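Free methionine-R-sulfoxide reductase (PDB 1F5M) catalyses the reversible, thioredoxin-coupled reduction of free methionine R-sulfoxide to methionine and takes part in protection against oxidative stress. Local coordinates at residues K143-I148 against L172-C177; I148-L153 against E164-L169. All blocks are in the same frame, centred on the assembly; numbering follows the deposited sequence.

Interaction 1 of 2, residues K143-I148 against L172-C177; sequences KTLGVI and LINKSC
A beta bulge in a GAF-domain strand is the element that turns Leu145 toward Asn174, where the start of strand 144-152 meets the end of helix 160-176. Leu145 and Gly146 both bond through their backbones to Ile137 on the neighbouring strand, and Leu145 has a nearly helical backbone conformation (psi -27°), as expected at the first position of a classic bulge. The usual alternation slips by one residue, so Leu145 and Ile148, three positions apart, both face the helix.

The two resulting contacts are slight, and together they bury 110 Å². The CD1 branch of Leu145 meets the terminal amide of Asn174, methyl against amide, and the asparagine side chain runs across it at about a right angle. The amide reaches this far because its CG is anti to the backbone N (chi1 172°), which carries the group off the helix flank toward the strand. Deeper in, the ends of two isoleucines meet, Ile148 CD1 lying 4.3 Å from Ile173 CD1.

On the helix itself, Ser176 OG donates to Leu172 O over 2.7 Å, tilted 21° from the carbonyl plane, and the same hydroxyl is bonded to Tyr32 OH. Helix 21-36 thus abuts residues 172-176 through Tyr32, which also touches Ile173. Helix 42-59 packs beside them through Leu46 and Ile53, while Ile137 of strand 131-138 touches both isoleucines.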
# COMPACT_ATOMS: atom_id res chain seq x y z
N LYS B 143 -14.52 -3.80 19.74
CA LYS B 143 -15.23 -3.52 18.49
C LYS B 143 -14.28 -3.77 17.30
O LYS B 143 -13.07 -3.82 17.48
CB LYS B 143 -15.71 -2.08 18.51
CG LYS B 143 -16.60 -1.75 19.71
CD LYS B 143 -17.27 -0.39 19.51
CE LYS B 143 -18.39 -0.13 20.55
NZ LYS B 143 -19.26 1.09 20.24
N THR B 144 -14.82 -3.93 16.09
CA THR B 144 -13.98 -4.15 14.89
C THR B 144 -13.36 -2.81 14.41
O THR B 144 -14.07 -1.87 14.04
CB THR B 144 -14.84 -4.72 13.76
OG1 THR B 144 -15.35 -6.02 14.16
CG2 THR B 144 -14.02 -4.82 12.45
N LEU B 145 -12.03 -2.72 14.44
CA LEU B 145 -11.32 -1.50 13.98
C LEU B 145 -11.08 -1.57 12.46
O LEU B 145 -10.96 -0.55 11.77
CB LEU B 145 -9.99 -1.41 14.74
CG LEU B 145 -10.11 -1.17 16.25
CD1 LEU B 145 -8.72 -1.04 16.90
CD2 LEU B 145 -10.89 0.11 16.46
N GLY B 146 -10.99 -2.80 11.97
CA GLY B 146 -10.78 -3.05 10.55
C GLY B 146 -10.48 -4.52 10.34
O GLY B 146 -10.62 -5.34 11.25
N VAL B 147 -10.05 -4.89 9.13
CA VAL B 147 -9.73 -6.28 8.87
C VAL B 147 -8.43 -6.40 8.10
O VAL B 147 -7.98 -5.44 7.45
CB VAL B 147 -10.79 -7.00 8.01
CG1 VAL B 147 -12.17 -6.95 8.68
CG2 VAL B 147 -10.85 -6.36 6.63
N ILE B 148 -7.81 -7.56 8.24
CA ILE B 148 -6.61 -7.91 7.51
C ILE B 148 -7.16 -8.85 6.45
O ILE B 148 -7.85 -9.83 6.78
CB ILE B 148 -5.61 -8.68 8.37
CG1 ILE B 148 -5.28 -7.89 9.65
CG2 ILE B 148 -4.36 -8.94 7.58
CD1 ILE B 148 -4.23 -8.58 10.53
N LEU B 172 -1.31 -6.88 17.73
CA LEU B 172 -0.15 -6.00 17.76
C LEU B 172 -0.46 -4.68 17.08
O LEU B 172 0.14 -3.62 17.41
CB LEU B 172 1.06 -6.65 17.06
CG LEU B 172 1.80 -7.80 17.72
CD1 LEU B 172 2.98 -8.25 16.87
CD2 LEU B 172 2.28 -7.36 19.09
N ILE B 173 -1.37 -4.74 16.11
CA ILE B 173 -1.79 -3.56 15.36
C ILE B 173 -2.66 -2.74 16.30
O ILE B 173 -2.49 -1.51 16.42
CB ILE B 173 -2.59 -3.99 14.09
CG1 ILE B 173 -1.61 -4.42 13.00
CG2 ILE B 173 -3.53 -2.87 13.62
CD1 ILE B 173 -2.24 -4.99 11.77
N ASN B 174 -3.58 -3.41 16.98
CA ASN B 174 -4.46 -2.69 17.92
C ASN B 174 -3.66 -1.94 19.00
O ASN B 174 -4.01 -0.79 19.36
CB ASN B 174 -5.39 -3.65 18.62
CG ASN B 174 -6.17 -2.98 19.75
OD1 ASN B 174 -6.12 -3.43 20.89
ND2 ASN B 174 -6.88 -1.89 19.42
N LYS B 175 -2.62 -2.58 19.53
CA LYS B 175 -1.81 -1.97 20.59
C LYS B 175 -0.82 -0.95 20.08
O LYS B 175 -0.32 -0.13 20.86
CB LYS B 175 -1.01 -3.04 21.36
CG LYS B 175 -1.86 -4.14 21.96
CD LYS B 175 -1.12 -5.48 21.83
CE LYS B 175 -0.11 -5.72 22.94
NZ LYS B 175 -0.81 -5.99 24.26
N SER B 176 -0.51 -1.00 18.79
CA SER B 176 0.48 -0.10 18.23
C SER B 176 -0.10 1.05 17.44
O SER B 176 0.60 2.04 17.14
CB SER B 176 1.46 -0.90 17.34
OG SER B 176 0.85 -1.36 16.14
N CYS B 177 -1.36 0.94 17.06
CA CYS B 177 -1.97 1.98 16.26
C CYS B 177 -3.10 2.65 16.98
O CYS B 177 -3.76 2.08 17.86
CB CYS B 177 -2.51 1.40 14.96
SG CYS B 177 -1.33 0.49 13.93

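Interaction 2 of 2, residues I148-L153 against E164-L169; sequences IDIDCL and EFLEKL
Ile148, Ile150, Leu166 and Leu169 form the apolar seam between strand 148-152 and helix 164-169, and every one of them is buried. The closest side-chain meeting is between two methyls, Ile150 CD1 and Leu166 CD1, 3.8 Å apart, where the side chains cross obliquely. Both residues adopt the same first torsion, with Ile150 CG1 and Leu166 CG anti to their carbonyl carbons, and with second torsions near 180° (-175° and 172°) each reaches extended across the gap from its own backbone.

Ile148 spreads over more of the helix. Its CD1 rests 3.7 Å from the backbone oxygen Leu166 O, a van der Waals touch against the helix main chain. That same methyl lies 4.3 Å from Leu169 CD2, and the other branch of Ile148, CG2, approaches Leu166 CD2. One isoleucine therefore fits against two leucines about one helical turn apart, with Ile53 of helix 42-59 touching Ile148, Ile150 and Leu169.

Farther along, the packing thins. The two elements run roughly antiparallel, at 146°, with axes 10.4 Å apart at their closest, and by Cys152 and Leu153 the chain has left the helix segment behind. Glu164 and Lys168 lie on the solvent side of the helix, while Glu167, on its flank, bonds through OE2 to Thr110 OG1. Asp149 points away from the helix, toward the sheet's other face. A helix laid by its apolar ridge on one face of an antiparallel sheet, with further helices beside it, is the alpha/beta layering of the GAF fold.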
# COMPACT_ATOMS: atom_id res chain seq x y z
N ILE B 148 -7.81 -7.56 8.24
CA ILE B 148 -6.61 -7.91 7.51
C ILE B 148 -7.16 -8.85 6.45
O ILE B 148 -7.85 -9.83 6.78
CB ILE B 148 -5.61 -8.68 8.37
CG1 ILE B 148 -5.28 -7.89 9.65
CG2 ILE B 148 -4.36 -8.94 7.58
CD1 ILE B 148 -4.23 -8.58 10.53
N ASP B 149 -6.86 -8.55 5.19
CA ASP B 149 -7.39 -9.30 4.06
C ASP B 149 -6.31 -9.81 3.09
O ASP B 149 -5.46 -9.02 2.55
CB ASP B 149 -8.38 -8.36 3.31
CG ASP B 149 -9.21 -9.05 2.21
OD1 ASP B 149 -9.25 -10.29 2.11
OD2 ASP B 149 -9.89 -8.31 1.44
N ILE B 150 -6.28 -11.12 2.89
CA ILE B 150 -5.33 -11.69 1.92
C ILE B 150 -6.05 -12.49 0.85
O ILE B 150 -6.88 -13.39 1.19
CB ILE B 150 -4.33 -12.62 2.61
CG1 ILE B 150 -3.75 -11.93 3.85
CG2 ILE B 150 -3.22 -13.02 1.66
CD1 ILE B 150 -2.63 -12.76 4.56
N ASP B 151 -5.75 -12.24 -0.44
CA ASP B 151 -6.42 -13.00 -1.54
C ASP B 151 -5.37 -13.95 -2.14
O ASP B 151 -4.18 -13.60 -2.21
CB ASP B 151 -6.89 -12.12 -2.71
CG ASP B 151 -8.08 -11.27 -2.39
OD1 ASP B 151 -8.46 -11.17 -1.22
OD2 ASP B 151 -8.63 -10.65 -3.33
N CYS B 152 -5.81 -15.12 -2.61
CA CYS B 152 -4.93 -16.10 -3.26
C CYS B 152 -5.47 -16.51 -4.62
O CYS B 152 -6.69 -16.69 -4.78
CB CYS B 152 -4.77 -17.35 -2.35
SG CYS B 152 -3.77 -18.71 -3.03
N LEU B 153 -4.58 -16.76 -5.57
CA LEU B 153 -4.98 -17.17 -6.92
C LEU B 153 -5.40 -18.61 -7.04
O LEU B 153 -6.00 -18.98 -8.04
CB LEU B 153 -3.86 -16.91 -7.92
CG LEU B 153 -3.56 -15.42 -8.11
CD1 LEU B 153 -2.37 -15.26 -9.03
CD2 LEU B 153 -4.75 -14.72 -8.69
N GLU B 164 -3.90 -18.14 13.07
CA GLU B 164 -3.26 -17.99 14.36
C GLU B 164 -2.26 -16.84 14.29
O GLU B 164 -2.29 -15.96 15.17
CB GLU B 164 -2.55 -19.28 14.77
CG GLU B 164 -1.98 -19.22 16.17
CD GLU B 164 -1.53 -20.57 16.69
OE1 GLU B 164 -1.85 -20.84 17.85
OE2 GLU B 164 -0.87 -21.37 15.95
N PHE B 165 -1.39 -16.84 13.29
CA PHE B 165 -0.42 -15.74 13.19
C PHE B 165 -1.07 -14.41 12.84
O PHE B 165 -0.63 -13.35 13.34
CB PHE B 165 0.70 -16.04 12.17
CG PHE B 165 1.88 -16.83 12.78
CD1 PHE B 165 2.02 -18.22 12.56
CD2 PHE B 165 2.83 -16.18 13.60
CE1 PHE B 165 3.08 -18.95 13.15
CE2 PHE B 165 3.91 -16.91 14.21
CZ PHE B 165 4.04 -18.29 13.98
N LEU B 166 -2.09 -14.41 12.00
CA LEU B 166 -2.68 -13.11 11.65
C LEU B 166 -3.47 -12.54 12.81
O LEU B 166 -3.60 -11.32 12.92
CB LEU B 166 -3.56 -13.21 10.42
CG LEU B 166 -2.83 -13.52 9.12
CD1 LEU B 166 -3.87 -13.79 8.00
CD2 LEU B 166 -1.96 -12.35 8.73
N GLU B 167 -4.02 -13.40 13.68
CA GLU B 167 -4.76 -12.86 14.81
C GLU B 167 -3.77 -12.29 15.82
O GLU B 167 -4.12 -11.40 16.56
CB GLU B 167 -5.69 -13.91 15.47
CG GLU B 167 -6.90 -14.23 14.57
CD GLU B 167 -8.03 -14.98 15.26
OE1 GLU B 167 -7.76 -15.64 16.29
OE2 GLU B 167 -9.19 -14.92 14.75
N LYS B 168 -2.53 -12.78 15.85
CA LYS B 168 -1.55 -12.22 16.77
C LYS B 168 -1.15 -10.84 16.23
O LYS B 168 -0.99 -9.87 16.99
CB LYS B 168 -0.29 -13.05 16.81
CG LYS B 168 -0.38 -14.32 17.66
CD LYS B 168 0.84 -15.22 17.40
CE LYS B 168 0.75 -16.48 18.26
NZ LYS B 168 1.84 -17.45 17.98
N LEU B 169 -1.04 -10.78 14.91
CA LEU B 169 -0.66 -9.55 14.23
C LEU B 169 -1.71 -8.46 14.43
O LEU B 169 -1.37 -7.29 14.57
CB LEU B 169 -0.46 -9.79 12.73
CG LEU B 169 -0.08 -8.53 11.90
CD1 LEU B 169 1.26 -7.95 12.41
CD2 LEU B 169 0.06 -8.93 10.42

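In the fold
Interactions 1 and 2 are successive zones of one interface, their centres 13 Å apart, with Ile148 as the shared residue, reaching residues of both helix segments. On the helix the spacing of Leu166, Leu169 and Ile173 keeps one side against the sheet. The segments of interaction 2 lie inside the chain loop closed by interaction 1, and packing passes from a wholly apolar, buried middle to a more exposed end involving an amide. Helix 99-107, reached by Thr144 through Ala105, belongs to the sheet's opposite face. Neither contact includes Cys91 or Cys125, the two cysteines joined in a disulfide in this structure.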